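Long-range contacts in copper chaperone PCu(A)C (PDB 6P1F), which binds copper through a histidine brace in its PCuAC domain, the part modelled here without metal, and probably serves as a periplasmic copper chaperone in a methane-oxidizing bacterium: residues A[37-42]-A[105-110]; A[99-104]-A[111-116]; A[15-20]-A[118-123]. One frame throughout, in Å; residues are numbered along the deposited sequence.

Interaction 1: residues A[37-42]-A[105-110]; sequences RPDRLI and FEKAGE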
ATOM      1  N   ARG A  37     -12.524  17.109  -1.281  1.00 21.02           N
ATOM      2  CA  ARG A  37     -11.469  17.722  -0.459  1.00 26.53           C
ATOM      3  C   ARG A  37     -10.317  16.730  -0.444  1.00 23.12           C
ATOM      4  O   ARG A  37     -10.523  15.541  -0.677  1.00 19.05           O
ATOM      5  CB  ARG A  37     -11.942  18.002   0.976  1.00 28.60           C
ATOM      6  CG  ARG A  37     -13.351  18.571   1.099  1.00 47.67           C
ATOM      7  CD  ARG A  37     -13.334  20.022   1.565  1.00 54.48           C
ATOM      8  NE  ARG A  37     -12.783  20.170   2.912  1.00 66.38           N
ATOM      9  CZ  ARG A  37     -12.064  21.215   3.318  1.00 73.20           C
ATOM     10  NH1 ARG A  37     -11.798  22.214   2.478  1.00 57.87           N
ATOM     11  NH2 ARG A  37     -11.602  21.258   4.563  1.00 62.36           N
ATOM     12  N   PRO A  38      -9.088  17.210  -0.219  1.00 18.88           N
ATOM     13  CA  PRO A  38      -7.976  16.277  -0.266  1.00 16.52           C
ATOM     14  C   PRO A  38      -7.937  15.407   0.985  1.00 18.53           C
ATOM     15  O   PRO A  38      -8.605  15.681   1.984  1.00 20.44           O
ATOM     16  CB  PRO A  38      -6.727  17.197  -0.326  1.00 19.53           C
ATOM     17  CG  PRO A  38      -7.196  18.476   0.301  1.00 26.15           C
ATOM     18  CD  PRO A  38      -8.653  18.613  -0.074  1.00 23.75           C
ATOM     19  N   ASP A  39      -7.192  14.319   0.898  1.00 16.78           N
ATOM     20  CA  ASP A  39      -6.931  13.500   2.065  1.00 15.59           C
ATOM     21  C   ASP A  39      -5.429  13.182   2.044  1.00 15.33           C
ATOM     22  O   ASP A  39      -4.716  13.584   1.134  1.00 17.99           O
ATOM     23  CB  ASP A  39      -7.772  12.195   2.059  1.00 16.81           C
ATOM     24  CG  ASP A  39      -8.048  11.656   3.460  1.00 19.03           C
ATOM     25  OD1 ASP A  39      -7.236  11.848   4.375  1.00 18.55           O
ATOM     26  OD2 ASP A  39      -9.095  10.988   3.637  1.00 18.93           O
ATOM     27  N   ARG A  40      -4.959  12.474   3.057  1.00 16.41           N
ATOM     28  CA  ARG A  40      -3.541  12.084   3.107  1.00 13.52           C
ATOM     29  C   ARG A  40      -3.443  10.739   3.765  1.00 13.82           C
ATOM     30  O   ARG A  40      -3.968  10.557   4.844  1.00 15.35           O
ATOM     31  CB  ARG A  40      -2.710  13.110   3.906  1.00 19.99           C
ATOM     32  CG  ARG A  40      -1.189  12.935   3.724  1.00 30.05           C
ATOM     33  CD  ARG A  40      -0.409  13.988   4.534  1.00 36.99           C
ATOM     34  NE  ARG A  40      -1.261  15.149   4.734  1.00 52.86           N
ATOM     35  CZ  ARG A  40      -1.148  16.283   4.059  1.00 48.54           C
ATOM     36  NH1 ARG A  40      -0.163  16.439   3.174  1.00 46.27           N
ATOM     37  NH2 ARG A  40      -2.000  17.267   4.299  1.00 41.54           N
ATOM     38  N   LEU A  41      -2.767   9.803   3.094  1.00 16.18           N
ATOM     39  CA  LEU A  41      -2.437   8.524   3.706  1.00 16.65           C
ATOM     40  C   LEU A  41      -1.204   8.739   4.543  1.00 16.46           C
ATOM     41  O   LEU A  41      -0.122   8.935   3.987  1.00 18.64           O
ATOM     42  CB  LEU A  41      -2.193   7.469   2.630  1.00 16.78           C
ATOM     43  CG  LEU A  41      -1.727   6.112   3.178  1.00 18.64           C
ATOM     44  CD1 LEU A  41      -2.615   5.545   4.225  1.00 17.92           C
ATOM     45  CD2 LEU A  41      -1.592   5.131   2.023  1.00 20.45           C
ATOM     46  N   ILE A  42      -1.369   8.795   5.858  1.00 16.76           N
ATOM     47  CA  ILE A  42      -0.260   9.203   6.731  1.00 18.89           C
ATOM     48  C   ILE A  42       0.407   8.088   7.542  1.00 26.09           C
ATOM     49  O   ILE A  42       1.416   8.314   8.197  1.00 24.12           O
ATOM     50  CB  ILE A  42      -0.711  10.279   7.726  1.00 20.09           C
ATOM     51  CG1 ILE A  42      -1.801   9.756   8.656  1.00 23.17           C
ATOM     52  CG2 ILE A  42      -1.198  11.512   6.998  1.00 22.87           C
ATOM     53  CD1 ILE A  42      -2.126  10.724   9.772  1.00 25.25           C
ATOM     54  N   PHE A 105      -5.792   7.394   7.288  1.00 16.48           N
ATOM     55  CA  PHE A 105      -6.030   8.583   6.476  1.00 15.54           C
ATOM     56  C   PHE A 105      -6.367   9.750   7.375  1.00 15.49           C
ATOM     57  O   PHE A 105      -7.131   9.619   8.330  1.00 18.61           O
ATOM     58  CB  PHE A 105      -7.143   8.348   5.441  1.00 13.52           C
ATOM     59  CG  PHE A 105      -6.793   7.307   4.441  1.00 13.34           C
ATOM     60  CD1 PHE A 105      -6.211   7.673   3.240  1.00 18.09           C
ATOM     61  CD2 PHE A 105      -7.018   5.956   4.700  1.00 15.79           C
ATOM     62  CE1 PHE A 105      -5.868   6.721   2.293  1.00 18.84           C
ATOM     63  CE2 PHE A 105      -6.655   4.993   3.765  1.00 17.39           C
ATOM     64  CZ  PHE A 105      -6.100   5.379   2.570  1.00 17.06           C
ATOM     65  N   GLU A 106      -5.725  10.882   7.112  1.00 17.71           N
ATOM     66  CA  GLU A 106      -5.909  12.083   7.896  1.00 20.35           C
ATOM     67  C   GLU A 106      -7.380  12.476   8.052  1.00 20.04           C
ATOM     68  O   GLU A 106      -7.823  12.788   9.159  1.00 23.49           O
ATOM     69  CB  GLU A 106      -5.129  13.217   7.229  1.00 20.88           C
ATOM     70  CG  GLU A 106      -5.162  14.511   7.987  1.00 31.93           C
ATOM     71  CD  GLU A 106      -4.256  15.524   7.323  1.00 54.06           C
ATOM     72  OE1 GLU A 106      -4.690  16.158   6.333  1.00 55.05           O
ATOM     73  OE2 GLU A 106      -3.095  15.645   7.762  1.00 66.80           O
ATOM     74  N   LYS A 107      -8.144  12.428   6.969  1.00 17.16           N
ATOM     75  CA  LYS A 107      -9.549  12.828   7.030  1.00 18.43           C
ATOM     76  C   LYS A 107     -10.437  11.614   7.210  1.00 19.46           C
ATOM     77  O   LYS A 107     -11.239  11.550   8.165  1.00 21.68           O
ATOM     78  CB  LYS A 107      -9.949  13.603   5.776  1.00 27.06           C
ATOM     79  CG  LYS A 107      -9.105  14.839   5.530  1.00 33.43           C
ATOM     80  CD  LYS A 107      -9.094  15.770   6.742  1.00 36.11           C
ATOM     81  CE  LYS A 107      -8.309  17.053   6.453  1.00 52.75           C
ATOM     82  NZ  LYS A 107      -8.402  18.008   7.593  1.00 61.29           N
ATOM     83  N   ALA A 108     -10.253  10.616   6.352  1.00 19.48           N
ATOM     84  CA  ALA A 108     -11.192   9.493   6.339  1.00 18.68           C
ATOM     85  C   ALA A 108     -11.064   8.583   7.551  1.00 21.76           C
ATOM     86  O   ALA A 108     -12.048   7.927   7.925  1.00 22.81           O
ATOM     87  CB  ALA A 108     -11.028   8.688   5.085  1.00 18.37           C
ATOM     88  N   GLY A 109      -9.886   8.505   8.160  1.00 17.27           N
ATOM     89  CA  GLY A 109      -9.675   7.663   9.323  1.00 18.38           C
ATOM     90  C   GLY A 109      -9.032   6.335   8.992  1.00 19.87           C
ATOM     91  O   GLY A 109      -8.340   6.236   7.992  1.00 18.24           O
ATOM     92  N   GLU A 110      -9.244   5.326   9.844  1.00 17.02           N
ATOM     93  CA  GLU A 110      -8.464   4.082   9.789  1.00 16.95           C
ATOM     94  C   GLU A 110      -9.231   2.949   9.115  1.00 17.30           C
ATOM     95  O   GLU A 110     -10.450   2.825   9.272  1.00 18.89           O
ATOM     96  CB  GLU A 110      -8.032   3.652  11.205  1.00 19.52           C
ATOM     97  CG  GLU A 110      -7.077   4.635  11.889  1.00 22.44           C
ATOM     98  CD  GLU A 110      -6.754   4.238  13.322  1.00 48.67           C
ATOM     99  OE1 GLU A 110      -7.558   4.560  14.221  1.00 65.30           O
ATOM    100  OE2 GLU A 110      -5.701   3.599  13.551  1.00 54.51           O
TER

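Interaction 2: residues A[99-104]-A[111-116]; sequences AEMTLV and VTIDAA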
ATOM      1  N   ALA A  99      -1.581 -10.302   4.300  1.00 18.28           N
ATOM      2  CA  ALA A  99      -0.866  -9.596   5.346  1.00 18.87           C
ATOM      3  C   ALA A  99      -1.747  -8.459   5.873  1.00 16.75           C
ATOM      4  O   ALA A  99      -2.165  -7.595   5.101  1.00 19.38           O
ATOM      5  CB  ALA A  99       0.468  -9.035   4.790  1.00 23.62           C
ATOM      6  N   GLU A 100      -2.075  -8.511   7.161  1.00 17.99           N
ATOM      7  CA  GLU A 100      -2.941  -7.506   7.774  1.00 18.26           C
ATOM      8  C   GLU A 100      -2.189  -6.236   8.095  1.00 18.71           C
ATOM      9  O   GLU A 100      -1.114  -6.269   8.694  1.00 22.86           O
ATOM     10  CB  GLU A 100      -3.566  -8.062   9.054  1.00 26.45           C
ATOM     11  CG  GLU A 100      -4.521  -7.066   9.761  1.00 31.20           C
ATOM     12  CD  GLU A 100      -5.195  -7.666  11.000  1.00 44.84           C
ATOM     13  OE1 GLU A 100      -4.495  -7.951  11.993  1.00 50.28           O
ATOM     14  OE2 GLU A 100      -6.423  -7.868  10.970  1.00 39.78           O
ATOM     15  N   MET A 101      -2.723  -5.107   7.656  1.00 15.57           N
ATOM     16  CA  MET A 101      -2.126  -3.848   8.063  1.00 15.73           C
ATOM     17  C   MET A 101      -3.198  -2.766   8.141  1.00 18.75           C
ATOM     18  O   MET A 101      -4.231  -2.842   7.496  1.00 18.82           O
ATOM     19  CB  MET A 101      -1.006  -3.461   7.090  1.00 18.69           C
ATOM     20  CG  MET A 101      -1.510  -3.243   5.674  1.00 19.51           C
ATOM     21  SD  MET A 101      -0.146  -3.206   4.469  1.00 20.40           S
ATOM     22  CE  MET A 101       0.278  -4.959   4.372  1.00 20.19           C
ATOM     23  N   THR A 102      -2.957  -1.731   8.930  1.00 14.89           N
ATOM     24  CA  THR A 102      -3.957  -0.684   9.053  1.00 15.69           C
ATOM     25  C   THR A 102      -3.496   0.582   8.337  1.00 17.80           C
ATOM     26  O   THR A 102      -2.411   1.073   8.603  1.00 19.00           O
ATOM     27  CB  THR A 102      -4.251  -0.387  10.518  1.00 18.98           C
ATOM     28  OG1 THR A 102      -4.760  -1.593  11.122  1.00 21.13           O
ATOM     29  CG2 THR A 102      -5.286   0.705  10.633  1.00 19.88           C
ATOM     30  N   LEU A 103      -4.323   1.097   7.430  1.00 16.20           N
ATOM     31  CA  LEU A 103      -4.024   2.371   6.767  1.00 15.77           C
ATOM     32  C   LEU A 103      -4.643   3.500   7.555  1.00 18.89           C
ATOM     33  O   LEU A 103      -5.778   3.384   7.996  1.00 18.78           O
ATOM     34  CB  LEU A 103      -4.566   2.380   5.358  1.00 16.53           C
ATOM     35  CG  LEU A 103      -4.118   1.197   4.493  1.00 19.36           C
ATOM     36  CD1 LEU A 103      -4.709   1.350   3.059  1.00 22.55           C
ATOM     37  CD2 LEU A 103      -2.617   1.053   4.436  1.00 21.19           C
ATOM     38  N   VAL A 104      -3.910   4.600   7.722  1.00 14.87           N
ATOM     39  CA  VAL A 104      -4.445   5.749   8.449  1.00 15.13           C
ATOM     40  C   VAL A 104      -4.568   6.929   7.509  1.00 15.04           C
ATOM     41  O   VAL A 104      -3.558   7.379   6.963  1.00 17.49           O
ATOM     42  CB  VAL A 104      -3.539   6.142   9.610  1.00 18.23           C
ATOM     43  CG1 VAL A 104      -4.158   7.322  10.402  1.00 18.82           C
ATOM     44  CG2 VAL A 104      -3.303   4.928  10.513  1.00 21.79           C
ATOM     45  N   VAL A 111      -8.513   2.169   8.309  1.00 16.51           N
ATOM     46  CA  VAL A 111      -9.109   0.981   7.698  1.00 15.77           C
ATOM     47  C   VAL A 111      -8.059  -0.108   7.722  1.00 19.20           C
ATOM     48  O   VAL A 111      -6.911   0.119   7.366  1.00 17.53           O
ATOM     49  CB  VAL A 111      -9.588   1.291   6.265  1.00 16.35           C
ATOM     50  CG1 VAL A 111      -8.482   1.943   5.420  1.00 19.60           C
ATOM     51  CG2 VAL A 111     -10.206   0.049   5.589  1.00 18.30           C
ATOM     52  N   THR A 112      -8.445  -1.290   8.173  1.00 19.10           N
ATOM     53  CA  THR A 112      -7.524  -2.424   8.191  1.00 17.35           C
ATOM     54  C   THR A 112      -7.731  -3.277   6.964  1.00 21.26           C
ATOM     55  O   THR A 112      -8.854  -3.731   6.687  1.00 22.15           O
ATOM     56  CB  THR A 112      -7.738  -3.264   9.458  1.00 22.50           C
ATOM     57  OG1 THR A 112      -7.464  -2.449  10.622  1.00 21.04           O
ATOM     58  CG2 THR A 112      -6.829  -4.486   9.450  1.00 23.74           C
ATOM     59  N   ILE A 113      -6.665  -3.487   6.203  1.00 16.49           N
ATOM     60  CA  ILE A 113      -6.754  -4.226   4.966  1.00 16.42           C
ATOM     61  C   ILE A 113      -6.000  -5.537   5.087  1.00 16.68           C
ATOM     62  O   ILE A 113      -5.156  -5.705   5.991  1.00 17.09           O
ATOM     63  CB  ILE A 113      -6.177  -3.445   3.776  1.00 15.73           C
ATOM     64  CG1 ILE A 113      -4.670  -3.262   3.955  1.00 18.25           C
ATOM     65  CG2 ILE A 113      -6.870  -2.075   3.644  1.00 16.99           C
ATOM     66  CD1 ILE A 113      -4.005  -2.717   2.706  1.00 19.30           C
ATOM     67  N   ASP A 114      -6.278  -6.444   4.147  1.00 16.74           N
ATOM     68  CA  ASP A 114      -5.584  -7.737   4.095  1.00 17.86           C
ATOM     69  C   ASP A 114      -4.963  -7.821   2.718  1.00 17.26           C
ATOM     70  O   ASP A 114      -5.612  -8.103   1.727  1.00 20.55           O
ATOM     71  CB  ASP A 114      -6.552  -8.917   4.357  1.00 18.54           C
ATOM     72  CG  ASP A 114      -7.487  -8.670   5.509  1.00 27.66           C
ATOM     73  OD1 ASP A 114      -7.071  -8.914   6.641  1.00 24.85           O
ATOM     74  OD2 ASP A 114      -8.643  -8.255   5.269  1.00 32.38           O
ATOM     75  N   ALA A 115      -3.681  -7.467   2.641  1.00 15.81           N
ATOM     76  CA  ALA A 115      -3.047  -7.401   1.342  1.00 16.76           C
ATOM     77  C   ALA A 115      -2.652  -8.800   0.907  1.00 13.86           C
ATOM     78  O   ALA A 115      -1.971  -9.495   1.667  1.00 18.77           O
ATOM     79  CB  ALA A 115      -1.813  -6.482   1.423  1.00 17.04           C
ATOM     80  N   ALA A 116      -3.090  -9.205  -0.283  1.00 16.43           N
ATOM     81  CA  ALA A 116      -2.821 -10.566  -0.761  1.00 18.03           C
ATOM     82  C   ALA A 116      -1.315 -10.765  -0.906  1.00 19.41           C
ATOM     83  O   ALA A 116      -0.668  -9.956  -1.568  1.00 17.90           O
ATOM     84  CB  ALA A 116      -3.503 -10.807  -2.102  1.00 19.87           C
TER

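Interaction 3: residues A[15-20]-A[118-123]; sequences LRAPLE and EAPDAM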
ATOM      1  N   LEU A  15       0.861  -7.779  -2.422  1.00 16.34           N
ATOM      2  CA  LEU A  15       2.314  -7.546  -2.332  1.00 15.41           C
ATOM      3  C   LEU A  15       3.068  -8.728  -2.880  1.00 20.19           C
ATOM      4  O   LEU A  15       2.566  -9.858  -2.919  1.00 18.12           O
ATOM      5  CB  LEU A  15       2.724  -7.270  -0.886  1.00 14.97           C
ATOM      6  CG  LEU A  15       2.475  -8.341   0.185  1.00 15.71           C
ATOM      7  CD1 LEU A  15       3.676  -9.289   0.377  1.00 21.73           C
ATOM      8  CD2 LEU A  15       2.147  -7.659   1.524  1.00 20.82           C
ATOM      9  N   ARG A  16       4.281  -8.459  -3.336  1.00 16.14           N
ATOM     10  CA  ARG A  16       5.228  -9.510  -3.670  1.00 16.85           C
ATOM     11  C   ARG A  16       5.894 -10.023  -2.428  1.00 20.26           C
ATOM     12  O   ARG A  16       6.494  -9.243  -1.670  1.00 18.28           O
ATOM     13  CB  ARG A  16       6.283  -8.965  -4.623  1.00 17.58           C
ATOM     14  CG  ARG A  16       5.794  -8.750  -6.005  1.00 18.06           C
ATOM     15  CD  ARG A  16       6.870  -8.068  -6.809  1.00 19.03           C
ATOM     16  NE  ARG A  16       6.643  -8.166  -8.246  1.00 20.85           N
ATOM     17  CZ  ARG A  16       7.414  -7.581  -9.156  1.00 21.27           C
ATOM     18  NH1 ARG A  16       8.454  -6.850  -8.760  1.00 22.39           N
ATOM     19  NH2 ARG A  16       7.149  -7.710 -10.450  1.00 21.57           N
ATOM     20  N   ALA A  17       5.827 -11.332  -2.196  1.00 19.75           N
ATOM     21  CA  ALA A  17       6.461 -11.869  -1.007  1.00 18.75           C
ATOM     22  C   ALA A  17       7.956 -11.553  -1.089  1.00 22.84           C
ATOM     23  O   ALA A  17       8.513 -11.555  -2.179  1.00 20.84           O
ATOM     24  CB  ALA A  17       6.227 -13.352  -0.897  1.00 21.18           C
ATOM     25  N   PRO A  18       8.593 -11.253   0.051  1.00 21.49           N
ATOM     26  CA  PRO A  18      10.042 -11.019  -0.031  1.00 20.12           C
ATOM     27  C   PRO A  18      10.792 -12.273  -0.495  1.00 17.99           C
ATOM     28  O   PRO A  18      10.425 -13.415  -0.170  1.00 22.40           O
ATOM     29  CB  PRO A  18      10.438 -10.622   1.398  1.00 22.49           C
ATOM     30  CG  PRO A  18       9.306 -11.084   2.268  1.00 27.31           C
ATOM     31  CD  PRO A  18       8.068 -11.124   1.417  1.00 23.08           C
ATOM     32  N   LEU A  19      11.816 -12.037  -1.301  1.00 22.35           N
ATOM     33  CA  LEU A  19      12.693 -13.102  -1.734  1.00 25.21           C
ATOM     34  C   LEU A  19      13.376 -13.751  -0.542  1.00 24.69           C
ATOM     35  O   LEU A  19      13.548 -13.140   0.534  1.00 20.80           O
ATOM     36  CB  LEU A  19      13.737 -12.571  -2.719  1.00 23.77           C
ATOM     37  CG  LEU A  19      13.294 -12.133  -4.117  1.00 26.47           C
ATOM     38  CD1 LEU A  19      14.363 -11.244  -4.753  1.00 30.10           C
ATOM     39  CD2 LEU A  19      13.052 -13.359  -4.973  1.00 28.69           C
ATOM     40  N   GLU A  20      13.765 -15.008  -0.730  1.00 26.25           N
ATOM     41  CA  GLU A  20      14.368 -15.728   0.369  1.00 25.48           C
ATOM     42  C   GLU A  20      15.546 -14.954   0.927  1.00 27.01           C
ATOM     43  O   GLU A  20      16.462 -14.543   0.190  1.00 25.37           O
ATOM     44  CB  GLU A  20      14.811 -17.127  -0.055  1.00 32.52           C
ATOM     45  CG  GLU A  20      15.535 -17.844   1.081  1.00 46.07           C
ATOM     46  CD  GLU A  20      15.407 -19.356   1.019  1.00 63.03           C
ATOM     47  OE1 GLU A  20      15.142 -19.882  -0.087  1.00 58.29           O
ATOM     48  OE2 GLU A  20      15.583 -20.011   2.074  1.00 64.87           O
ATOM     49  N   GLU A 118       1.491 -12.374  -2.821  1.00 16.91           N
ATOM     50  CA  GLU A 118       1.680 -13.044  -4.107  1.00 19.28           C
ATOM     51  C   GLU A 118       3.128 -13.494  -4.252  1.00 19.35           C
ATOM     52  O   GLU A 118       3.941 -13.180  -3.402  1.00 20.35           O
ATOM     53  CB  GLU A 118       1.288 -12.125  -5.258  1.00 20.31           C
ATOM     54  CG  GLU A 118      -0.195 -11.725  -5.245  1.00 24.48           C
ATOM     55  CD  GLU A 118      -1.139 -12.886  -5.526  1.00 35.22           C
ATOM     56  OE1 GLU A 118      -0.831 -13.690  -6.421  1.00 35.25           O
ATOM     57  OE2 GLU A 118      -2.186 -12.979  -4.848  1.00 39.68           O
ATOM     58  N   ALA A 119       3.435 -14.220  -5.329  1.00 22.57           N
ATOM     59  CA  ALA A 119       4.779 -14.723  -5.582  1.00 22.99           C
ATOM     60  C   ALA A 119       5.757 -13.564  -5.612  1.00 22.52           C
ATOM     61  O   ALA A 119       5.382 -12.466  -6.013  1.00 20.89           O
ATOM     62  CB  ALA A 119       4.812 -15.476  -6.891  1.00 24.24           C
ATOM     63  N   PRO A 120       7.020 -13.816  -5.227  1.00 19.74           N
ATOM     64  CA  PRO A 120       7.988 -12.706  -5.221  1.00 26.11           C
ATOM     65  C   PRO A 120       8.120 -12.028  -6.576  1.00 23.07           C
ATOM     66  O   PRO A 120       8.476 -10.846  -6.611  1.00 25.26           O
ATOM     67  CB  PRO A 120       9.308 -13.387  -4.815  1.00 23.58           C
ATOM     68  CG  PRO A 120       8.880 -14.572  -4.007  1.00 33.09           C
ATOM     69  CD  PRO A 120       7.584 -15.054  -4.654  1.00 26.65           C
ATOM     70  N   ASP A 121       7.838 -12.731  -7.678  1.00 22.92           N
ATOM     71  CA  ASP A 121       7.959 -12.106  -8.991  1.00 25.93           C
ATOM     72  C   ASP A 121       6.626 -11.856  -9.670  1.00 24.78           C
ATOM     73  O   ASP A 121       6.552 -11.678 -10.887  1.00 24.73           O
ATOM     74  CB  ASP A 121       8.851 -12.960  -9.905  1.00 31.96           C
ATOM     75  CG  ASP A 121       8.442 -14.431  -9.943  1.00 42.08           C
ATOM     76  OD1 ASP A 121       9.217 -15.241 -10.498  1.00 43.73           O
ATOM     77  OD2 ASP A 121       7.367 -14.798  -9.421  1.00 32.64           O
ATOM     78  N   ALA A 122       5.554 -11.832  -8.884  1.00 23.93           N
ATOM     79  CA  ALA A 122       4.232 -11.670  -9.467  1.00 22.28           C
ATOM     80  C   ALA A 122       4.065 -10.323 -10.165  1.00 22.44           C
ATOM     81  O   ALA A 122       4.637  -9.306  -9.752  1.00 22.92           O
ATOM     82  CB  ALA A 122       3.172 -11.834  -8.398  1.00 20.22           C
ATOM     83  N   MET A 123       3.233 -10.291 -11.205  1.00 23.01           N
ATOM     84  CA  MET A 123       2.996  -9.035 -11.928  1.00 23.66           C
ATOM     85  C   MET A 123       1.564  -8.487 -11.765  1.00 34.83           C
ATOM     86  O   MET A 123       1.292  -7.334 -12.097  1.00 33.43           O
ATOM     87  CB  MET A 123       3.312  -9.223 -13.414  1.00 29.64           C
ATOM     88  CG  MET A 123       4.788  -9.503 -13.704  1.00 33.16           C
ATOM     89  SD  MET A 123       5.776  -8.039 -13.342  1.00 34.94           S
ATOM     90  CE  MET A 123       5.153  -6.850 -14.527  1.00 35.95           C
TER
HETATM   91  O   HOH W   1       9.793  -9.837  -3.864  1.00 26.51           O

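Interaction 1: residues A[37-42]-A[105-110]
Asp39 reaches with its carboxylate into the turn of the hairpin 98-105/109-118, residues 106-108, and takes hold of two of its backbone N-H groups. The Lys107 N to Asp39 OD1 bond is short, 2.8 Å, and nearly straight at 168°; Ala108 N meets Asp39 OD2 at 3.0 Å along a more bent path. Both donors come from the syn side, the Lys107 N-H well out of the carboxylate plane. OD1 also accepts from Arg40 N on its anti side, and these three bonds fix the rotation of the group. With CG anti to the backbone N (chi1 -153°), the carboxylate swings over to the turn although the CB itself does not face it.

The Glu106 N-H bonds to Arg40 O, N to O 2.9 Å. The extended Glu106 side chain then runs beside that of Arg40, pointing the same way, and the two end in a loose salt bridge, Arg40 NH2 to Glu106 OE1 at 3.6 Å, the planes of guanidinium and carboxylate turned 60° apart. Phe105 pairs with Leu41 at a non-hydrogen-bonded antiparallel position, and Leu41 CD1 sits over one face of the ring, 4.0 Å from its centroid, in a CH-pi contact.

The Phe105 side chain also touches Ile8 and Ile10 of strand 8-16 and Leu69. Backbone bonds place strand 39-45 between strand 67-69 (Asp39 with Leu69, Leu41 with Ile67) and strand 98-105 (Ile42 with Val104).

Interaction 2: residues A[99-104]-A[111-116]
Ala99 pairs with Ala115, Met101 with Ile113 and Leu103 with Val111 as antiparallel hydrogen-bonded pairs, each closed by two N-H to O bonds, while the local strand axes, 4.5 Å apart at their closest, run at 145° to each other. The Ile113 N to Met101 O bond measures 2.8 Å.

On the face carrying Met101 and Ile113 the contact is apolar. Ile113 has CG1 in the crowded position between backbone N and carbonyl carbon (chi1 66°), which turns it toward the facing strand, where it meets Met101 CG at 3.6 Å. Met101 bends at its sulfur to bring CE to Ala115 CB, 3.9 Å away. Leu103 touches two neighbours, its CB on Val111 CG1 and its CD1 on Ile113 CG2.

The two strands form the beta hairpin 98-105/109-118 of the PCuAC domain, and this apolar face looks inward onto Leu27 and Met29 of strand 24-33.

The face of Thr102 and Thr112 is polar. Their hydroxyls share a hydrogen bond, OG1 to OG1 2.9 Å, across a non-hydrogen-bonded pair. The methyl branch of Thr112, CG2, lies 3.5 Å from Glu100 CG. The acids Glu100 and Asp114 stand near each other on this side, and the Asp114 side chain comes within about 4 Å of that of His1, which binds copper in the metal-bound protein, though no metal is present here.

Interaction 3: residues A[15-20]-A[118-123]
Arg16 lays its side chain along the backbone of residues 119-122, a type I beta turn that follows the end of strand 109-118. The turn is entered through a short parallel beta bridge between Arg16 and Glu118: Glu118 N bonds to Leu15 O at 2.7 Å, and Ala17 N returns a bond to Glu118 O. Strands 8-16 and 109-118 thus stay paired to their ends.

Past the bridge, Arg16 is extended from CG to NE (chi2 174°, chi3 163°), which carries its methylenes past Pro120 O and sets the guanidinium beside the close of the turn. There it grips one carbonyl side-on with two nitrogens. NE approaches Ala122 O in the carbonyl plane at 2.8 Å, whereas NH2, at 3.1 Å, comes from above that plane; the oxygen lies almost in the plane of the guanidinium. Asp121 CA lies over one face of the same group. A lysine in place of Arg16 would probably lose this two-pronged hold on Ala122 O, with the end of the turn left freer to move. The turn also has its own bond, Ala122 N to Ala119 O; just past it, Met123, like Arg16, touches Pro79 of strand 73-89. The Arg16 side chain lies about 8 Å from that of His83, which binds zinc in the metal-bound protein; no metal is present here.

Pro120 also packs against residues 17-19. Its CA makes a C-H contact with Ala17 O, and Leu19 CD2 crosses to its CB at 3.7 Å. A water lies between the two backbones, 2.7 Å from Ala17 O and more distant from Pro120 O. At the far end of the arginine, the side chains of Arg16 and Met123 run side by side, with SD at the guanidinium edge, 3.2 Å from NH2.

In the fold
From the N terminus, the chain first passes through strand 8-16 and residues 15-20, which wait almost a hundred residues for 118-123; interaction 3 thus closes the widest loop, and both other contacts fall within it. Residues 37-42 come next and meet 105-110, the turn end of the hairpin whose strands pair in interaction 2. The segments of interactions 1 and 2 alternate, so these two cross, and they touch where Ile42 N probably bonds to Val104 O. Interaction 2 meets interaction 3 at Leu15, beside Ala99 and Ala115. Together they join strands 39-45, 98-105, 109-118 and 8-16 in order, with interactions 1 and 3 on opposite sides of the chain's centre.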